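Local coordinates for protein deoxyhypusine synthase, putative (Entamoeba histolytica, PDB 7L9R) that probably acts as a deoxyhypusine synthase, an NAD-dependent transferase that makes deoxyhypusine on a lysine of the translation factor eIF5A, at residues B[107-121]-B[205-219]. Numbering follows the deposited sequence.
Sequences RYLVEHKCVDYIVTT and SVITWAAKNNITIFC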
loop_
_atom_site.group_PDB
_atom_site.type_symbol
_atom_site.label_atom_id
_atom_site.label_comp_id
_atom_site.label_asym_id
_atom_site.label_seq_id
_atom_site.Cartn_x
_atom_site.Cartn_y
_atom_site.Cartn_z
ATOM N N ARG B 107 24.877 13.397 9.108
ATOM C CA ARG B 107 26.108 14.159 9.293
ATOM C C ARG B 107 26.919 13.598 10.456
ATOM O O ARG B 107 28.130 13.384 10.339
ATOM C CB ARG B 107 25.776 15.638 9.514
ATOM C CG ARG B 107 26.991 16.572 9.646
ATOM C CD ARG B 107 27.477 16.695 11.089
ATOM N NE ARG B 107 26.384 16.952 12.019
ATOM C CZ ARG B 107 26.462 16.781 13.334
ATOM N NH1 ARG B 107 27.570 16.347 13.912
ATOM N NH2 ARG B 107 25.400 17.047 14.089
ATOM N N TYR B 108 26.256 13.352 11.589
ATOM C CA TYR B 108 26.926 12.772 12.748
ATOM C C TYR B 108 27.573 11.431 12.407
ATOM O O TYR B 108 28.734 11.186 12.758
ATOM C CB TYR B 108 25.918 12.630 13.896
ATOM C CG TYR B 108 26.399 11.806 15.070
ATOM C CD1 TYR B 108 27.131 12.389 16.105
ATOM C CD2 TYR B 108 26.103 10.449 15.154
ATOM C CE1 TYR B 108 27.571 11.630 17.187
ATOM C CE2 TYR B 108 26.531 9.688 16.217
ATOM C CZ TYR B 108 27.263 10.281 17.233
ATOM O OH TYR B 108 27.681 9.512 18.291
ATOM N N LEU B 109 26.837 10.546 11.724
ATOM C CA LEU B 109 27.394 9.235 11.394
ATOM C C LEU B 109 28.646 9.353 10.529
ATOM O O LEU B 109 29.618 8.612 10.728
ATOM C CB LEU B 109 26.345 8.373 10.696
ATOM C CG LEU B 109 25.124 8.035 11.546
ATOM C CD1 LEU B 109 24.143 7.194 10.754
ATOM C CD2 LEU B 109 25.574 7.306 12.791
ATOM N N VAL B 110 28.639 10.270 9.560
ATOM C CA VAL B 110 29.811 10.413 8.700
ATOM C C VAL B 110 30.913 11.188 9.413
ATOM O O VAL B 110 32.099 10.875 9.247
ATOM C CB VAL B 110 29.436 11.055 7.345
ATOM C CG1 VAL B 110 28.312 10.274 6.681
ATOM C CG2 VAL B 110 29.054 12.520 7.495
ATOM N N GLU B 111 30.552 12.186 10.226
ATOM C CA GLU B 111 31.550 12.930 10.990
ATOM C C GLU B 111 32.391 11.993 11.847
ATOM O O GLU B 111 33.603 12.184 11.985
ATOM C CB GLU B 111 30.857 13.981 11.862
ATOM C CG GLU B 111 31.736 14.631 12.946
ATOM C CD GLU B 111 30.946 15.593 13.844
ATOM O OE1 GLU B 111 29.769 15.882 13.530
ATOM O OE2 GLU B 111 31.489 16.057 14.872
ATOM N N HIS B 112 31.780 10.935 12.379
ATOM C CA HIS B 112 32.466 10.039 13.299
ATOM C C HIS B 112 32.873 8.725 12.653
ATOM O O HIS B 112 33.207 7.772 13.366
ATOM C CB HIS B 112 31.591 9.797 14.529
ATOM C CG HIS B 112 31.419 11.020 15.375
ATOM N ND1 HIS B 112 32.402 11.477 16.228
ATOM C CD2 HIS B 112 30.399 11.906 15.468
ATOM C CE1 HIS B 112 31.986 12.580 16.825
ATOM N NE2 HIS B 112 30.774 12.863 16.380
ATOM N N LYS B 113 32.880 8.669 11.317
ATOM C CA LYS B 113 33.368 7.511 10.568
ATOM C C LYS B 113 32.629 6.234 10.956
ATOM O O LYS B 113 33.199 5.140 10.947
ATOM C CB LYS B 113 34.876 7.338 10.746
ATOM C CG LYS B 113 35.676 8.549 10.331
ATOM C CD LYS B 113 37.174 8.279 10.413
ATOM C CE LYS B 113 37.976 9.511 10.012
ATOM N NZ LYS B 113 39.445 9.257 10.006
ATOM N N CYS B 114 31.334 6.376 11.253
ATOM C CA CYS B 114 30.497 5.232 11.591
ATOM C C CYS B 114 30.141 4.387 10.381
ATOM O O CYS B 114 29.767 3.220 10.547
ATOM C CB CYS B 114 29.213 5.709 12.264
ATOM S SG CYS B 114 29.492 6.475 13.864
ATOM N N VAL B 115 30.215 4.955 9.176
ATOM C CA VAL B 115 29.929 4.234 7.946
ATOM C C VAL B 115 31.050 4.501 6.952
ATOM O O VAL B 115 31.817 5.456 7.079
ATOM C CB VAL B 115 28.560 4.617 7.346
ATOM C CG1 VAL B 115 27.459 4.428 8.380
ATOM C CG2 VAL B 115 28.578 6.051 6.830
ATOM N N ASP B 116 31.145 3.627 5.954
ATOM C CA ASP B 116 32.219 3.682 4.971
ATOM C C ASP B 116 31.771 4.184 3.608
ATOM O O ASP B 116 32.570 4.797 2.896
ATOM C CB ASP B 116 32.843 2.296 4.813
ATOM C CG ASP B 116 33.367 1.751 6.134
ATOM O OD1 ASP B 116 34.134 2.471 6.813
ATOM O OD2 ASP B 116 32.999 0.616 6.503
ATOM N N TYR B 117 30.516 3.948 3.238
ATOM C CA TYR B 117 29.992 4.343 1.943
ATOM C C TYR B 117 28.543 4.749 2.112
ATOM O O TYR B 117 27.832 4.218 2.968
ATOM C CB TYR B 117 30.066 3.212 0.906
ATOM C CG TYR B 117 31.459 2.750 0.564
ATOM C CD1 TYR B 117 32.218 3.425 -0.384
ATOM C CD2 TYR B 117 32.009 1.622 1.163
ATOM C CE1 TYR B 117 33.488 3.003 -0.715
ATOM C CE2 TYR B 117 33.288 1.189 0.840
ATOM C CZ TYR B 117 34.023 1.887 -0.102
ATOM O OH TYR B 117 35.292 1.475 -0.448
ATOM N N ILE B 118 28.105 5.674 1.268
ATOM C CA ILE B 118 26.717 6.104 1.227
ATOM C C ILE B 118 26.193 5.916 -0.191
ATOM O O ILE B 118 26.914 6.146 -1.167
ATOM C CB ILE B 118 26.562 7.568 1.682
ATOM C CG1 ILE B 118 26.788 7.678 3.189
ATOM C CG2 ILE B 118 25.194 8.114 1.312
ATOM C CD1 ILE B 118 26.665 9.089 3.706
ATOM N N VAL B 119 24.955 5.451 -0.300
ATOM C CA VAL B 119 24.217 5.441 -1.556
ATOM C C VAL B 119 22.958 6.257 -1.335
ATOM O O VAL B 119 22.270 6.077 -0.322
ATOM C CB VAL B 119 23.875 4.014 -2.016
ATOM C CG1 VAL B 119 23.169 4.055 -3.361
ATOM C CG2 VAL B 119 25.132 3.161 -2.106
ATOM N N THR B 120 22.677 7.190 -2.236
ATOM C CA THR B 120 21.479 8.000 -2.076
ATOM C C THR B 120 20.889 8.311 -3.450
ATOM O O THR B 120 21.365 7.823 -4.479
ATOM C CB THR B 120 21.771 9.262 -1.251
ATOM O OG1 THR B 120 20.535 9.923 -0.950
ATOM C CG2 THR B 120 22.699 10.209 -1.996
ATOM N N THR B 121 19.838 9.124 -3.458
ATOM C CA THR B 121 19.009 9.325 -4.637
ATOM C C THR B 121 19.011 10.791 -5.053
ATOM O O THR B 121 19.552 11.662 -4.360
ATOM C CB THR B 121 17.570 8.876 -4.369
ATOM O OG1 THR B 121 17.016 9.690 -3.328
ATOM C CG2 THR B 121 17.548 7.420 -3.920
ATOM N N SER B 205 27.088 20.063 7.155
ATOM C CA SER B 205 26.620 19.300 6.007
ATOM C C SER B 205 27.215 17.896 5.989
ATOM O O SER B 205 28.329 17.655 6.470
ATOM C CB SER B 205 26.962 20.019 4.703
ATOM O OG SER B 205 28.274 19.706 4.291
ATOM N N VAL B 206 26.443 16.966 5.430
ATOM C CA VAL B 206 26.916 15.598 5.249
ATOM C C VAL B 206 28.111 15.565 4.297
ATOM O O VAL B 206 29.135 14.928 4.581
ATOM C CB VAL B 206 25.764 14.702 4.751
ATOM C CG1 VAL B 206 26.279 13.330 4.345
ATOM C CG2 VAL B 206 24.667 14.580 5.823
ATOM N N ILE B 207 28.015 16.275 3.165
ATOM C CA ILE B 207 29.026 16.088 2.122
ATOM C C ILE B 207 30.379 16.663 2.533
ATOM O O ILE B 207 31.425 16.121 2.155
ATOM C CB ILE B 207 28.568 16.672 0.768
ATOM C CG1 ILE B 207 28.397 18.189 0.849
ATOM C CG2 ILE B 207 27.285 15.994 0.298
ATOM C CD1 ILE B 207 28.115 18.824 -0.490
ATOM N N THR B 208 30.407 17.742 3.317
ATOM C CA THR B 208 31.704 18.251 3.758
ATOM C C THR B 208 32.419 17.231 4.632
ATOM O O THR B 208 33.623 16.997 4.469
ATOM C CB THR B 208 31.548 19.573 4.505
ATOM O OG1 THR B 208 31.088 20.592 3.602
ATOM C CG2 THR B 208 32.881 19.992 5.123
ATOM N N TRP B 209 31.689 16.597 5.552
ATOM C CA TRP B 209 32.299 15.596 6.420
ATOM C C TRP B 209 32.610 14.307 5.668
ATOM O O TRP B 209 33.540 13.586 6.043
ATOM C CB TRP B 209 31.396 15.312 7.617
ATOM C CG TRP B 209 31.558 16.316 8.730
ATOM C CD1 TRP B 209 30.697 17.321 9.057
ATOM C CD2 TRP B 209 32.652 16.408 9.651
ATOM N NE1 TRP B 209 31.182 18.030 10.120
ATOM C CE2 TRP B 209 32.381 17.492 10.508
ATOM C CE3 TRP B 209 33.831 15.679 9.834
ATOM C CZ2 TRP B 209 33.248 17.871 11.538
ATOM C CZ3 TRP B 209 34.697 16.056 10.866
ATOM C CH2 TRP B 209 34.395 17.138 11.704
ATOM N N ALA B 210 31.842 13.988 4.624
ATOM C CA ALA B 210 32.175 12.812 3.829
ATOM C C ALA B 210 33.479 13.018 3.072
ATOM O O ALA B 210 34.297 12.096 2.968
ATOM C CB ALA B 210 31.038 12.476 2.873
ATOM N N ALA B 211 33.692 14.223 2.545
ATOM C CA ALA B 211 34.952 14.515 1.879
ATOM C C ALA B 211 36.107 14.527 2.876
ATOM O O ALA B 211 37.198 14.033 2.570
ATOM C CB ALA B 211 34.860 15.845 1.133
ATOM N N LYS B 212 35.886 15.079 4.079
ATOM C CA LYS B 212 36.949 15.097 5.082
ATOM C C LYS B 212 37.384 13.688 5.466
ATOM O O LYS B 212 38.583 13.400 5.542
ATOM C CB LYS B 212 36.510 15.855 6.339
ATOM C CG LYS B 212 36.696 17.366 6.310
ATOM C CD LYS B 212 36.949 17.895 7.742
ATOM C CE LYS B 212 36.466 19.334 7.941
ATOM N NZ LYS B 212 35.108 19.409 8.578
ATOM N N ASN B 213 36.427 12.787 5.694
ATOM C CA ASN B 213 36.738 11.453 6.190
ATOM C C ASN B 213 36.761 10.401 5.087
ATOM O O ASN B 213 36.752 9.201 5.387
ATOM C CB ASN B 213 35.761 11.056 7.298
ATOM C CG ASN B 213 35.850 11.978 8.497
ATOM O OD1 ASN B 213 36.896 12.573 8.744
ATOM N ND2 ASN B 213 34.767 12.088 9.255
ATOM N N ASN B 214 36.827 10.826 3.826
ATOM C CA ASN B 214 36.978 9.916 2.696
ATOM C C ASN B 214 35.888 8.852 2.710
ATOM O O ASN B 214 36.136 7.655 2.538
ATOM C CB ASN B 214 38.368 9.280 2.682
ATOM C CG ASN B 214 39.463 10.307 2.588
ATOM O OD1 ASN B 214 40.408 10.307 3.377
ATOM N ND2 ASN B 214 39.336 11.208 1.624
ATOM N N ILE B 215 34.663 9.303 2.934
ATOM C CA ILE B 215 33.493 8.454 2.812
ATOM C C ILE B 215 32.875 8.766 1.455
ATOM O O ILE B 215 32.411 9.885 1.202
ATOM C CB ILE B 215 32.524 8.660 3.981
ATOM C CG1 ILE B 215 33.174 8.099 5.258
ATOM C CG2 ILE B 215 31.187 7.985 3.705
ATOM C CD1 ILE B 215 32.611 8.635 6.557
ATOM N N THR B 216 32.910 7.778 0.567
ATOM C CA THR B 216 32.475 7.971 -0.807
ATOM C C THR B 216 30.958 7.885 -0.882
ATOM O O THR B 216 30.347 6.980 -0.302
ATOM C CB THR B 216 33.133 6.927 -1.709
ATOM O OG1 THR B 216 34.558 7.002 -1.553
ATOM C CG2 THR B 216 32.768 7.157 -3.176
ATOM N N ILE B 217 30.353 8.833 -1.595
ATOM C CA ILE B 217 28.904 8.929 -1.735
ATOM C C ILE B 217 28.547 8.634 -3.188
ATOM O O ILE B 217 28.969 9.357 -4.100
ATOM C CB ILE B 217 28.382 10.311 -1.310
ATOM C CG1 ILE B 217 28.723 10.585 0.158
ATOM C CG2 ILE B 217 26.879 10.413 -1.549
ATOM C CD1 ILE B 217 28.347 11.976 0.627
ATOM N N PHE B 218 27.792 7.563 -3.403
ATOM C CA PHE B 218 27.306 7.200 -4.724
ATOM C C PHE B 218 25.910 7.767 -4.937
ATOM O O PHE B 218 25.075 7.758 -4.025
ATOM C CB PHE B 218 27.289 5.679 -4.893
ATOM C CG PHE B 218 28.641 5.051 -4.763
ATOM C CD1 PHE B 218 29.530 5.067 -5.823
ATOM C CD2 PHE B 218 29.035 4.467 -3.568
ATOM C CE1 PHE B 218 30.790 4.496 -5.706
ATOM C CE2 PHE B 218 30.297 3.896 -3.439
ATOM C CZ PHE B 218 31.174 3.909 -4.511
ATOM N N CYS B 219 25.671 8.282 -6.142
ATOM C CA CYS B 219 24.378 8.847 -6.508
ATOM C C CYS B 219 24.224 8.782 -8.023
ATOM O O CYS B 219 24.390 9.796 -8.712
ATOM C CB CYS B 219 24.242 10.287 -6.001
ATOM S SG CYS B 219 22.597 11.007 -6.239
HETATM O O HOH W 1 35.418 4.486 2.273
#
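Ile118 pairs with Ile217 and Val119 with Phe218 where the parallel strands 117-120 and 216-218 run side by side at one margin of the six-stranded Rossmann-like sheet (order 3-2-1-4-5-6); helices 102-111 and 206-212, which precede them, run nearly parallel on one face. Three backbone bonds join the strands: Ile118 N to Thr216 O (3.0 Å), Phe218 N to Ile118 O (2.8 Å) and Thr120 N to Phe218 O. On the helix-covered face Ile118 lies alongside Ile217, while its CD1 reaches Val206 CG1. Tyr117 and Phe218 fill the other face under helix 247-258; Tyr117 CD1 meets the edge of the Phe218 ring at CE2 (3.6 Å). Between the helices, Glu111 CG sits squarely over the six-membered ring of Trp209, 3.6 Å from its centroid. The chain of Glu111, with CG anti to the backbone N (chi1 167°) and extended beyond, lays the carboxylate 14° from the indole plane. Val110 CG2 packs on Trp209 CB, and Ile215 CD1 lies against Val110 CB and the carbonyl oxygens of Val110 and Val115. A Schellman motif, with Lys113 as its C-prime residue (Cys114 N to Leu109 O, Lys113 N to Val110 O), ends helix 102-111. Val110 O also accepts from Asn213 ND2 (2.9 Å), lying in the plane of the Asn213 amide; ND2 makes a weak bond to Glu111 O (3.0 Å).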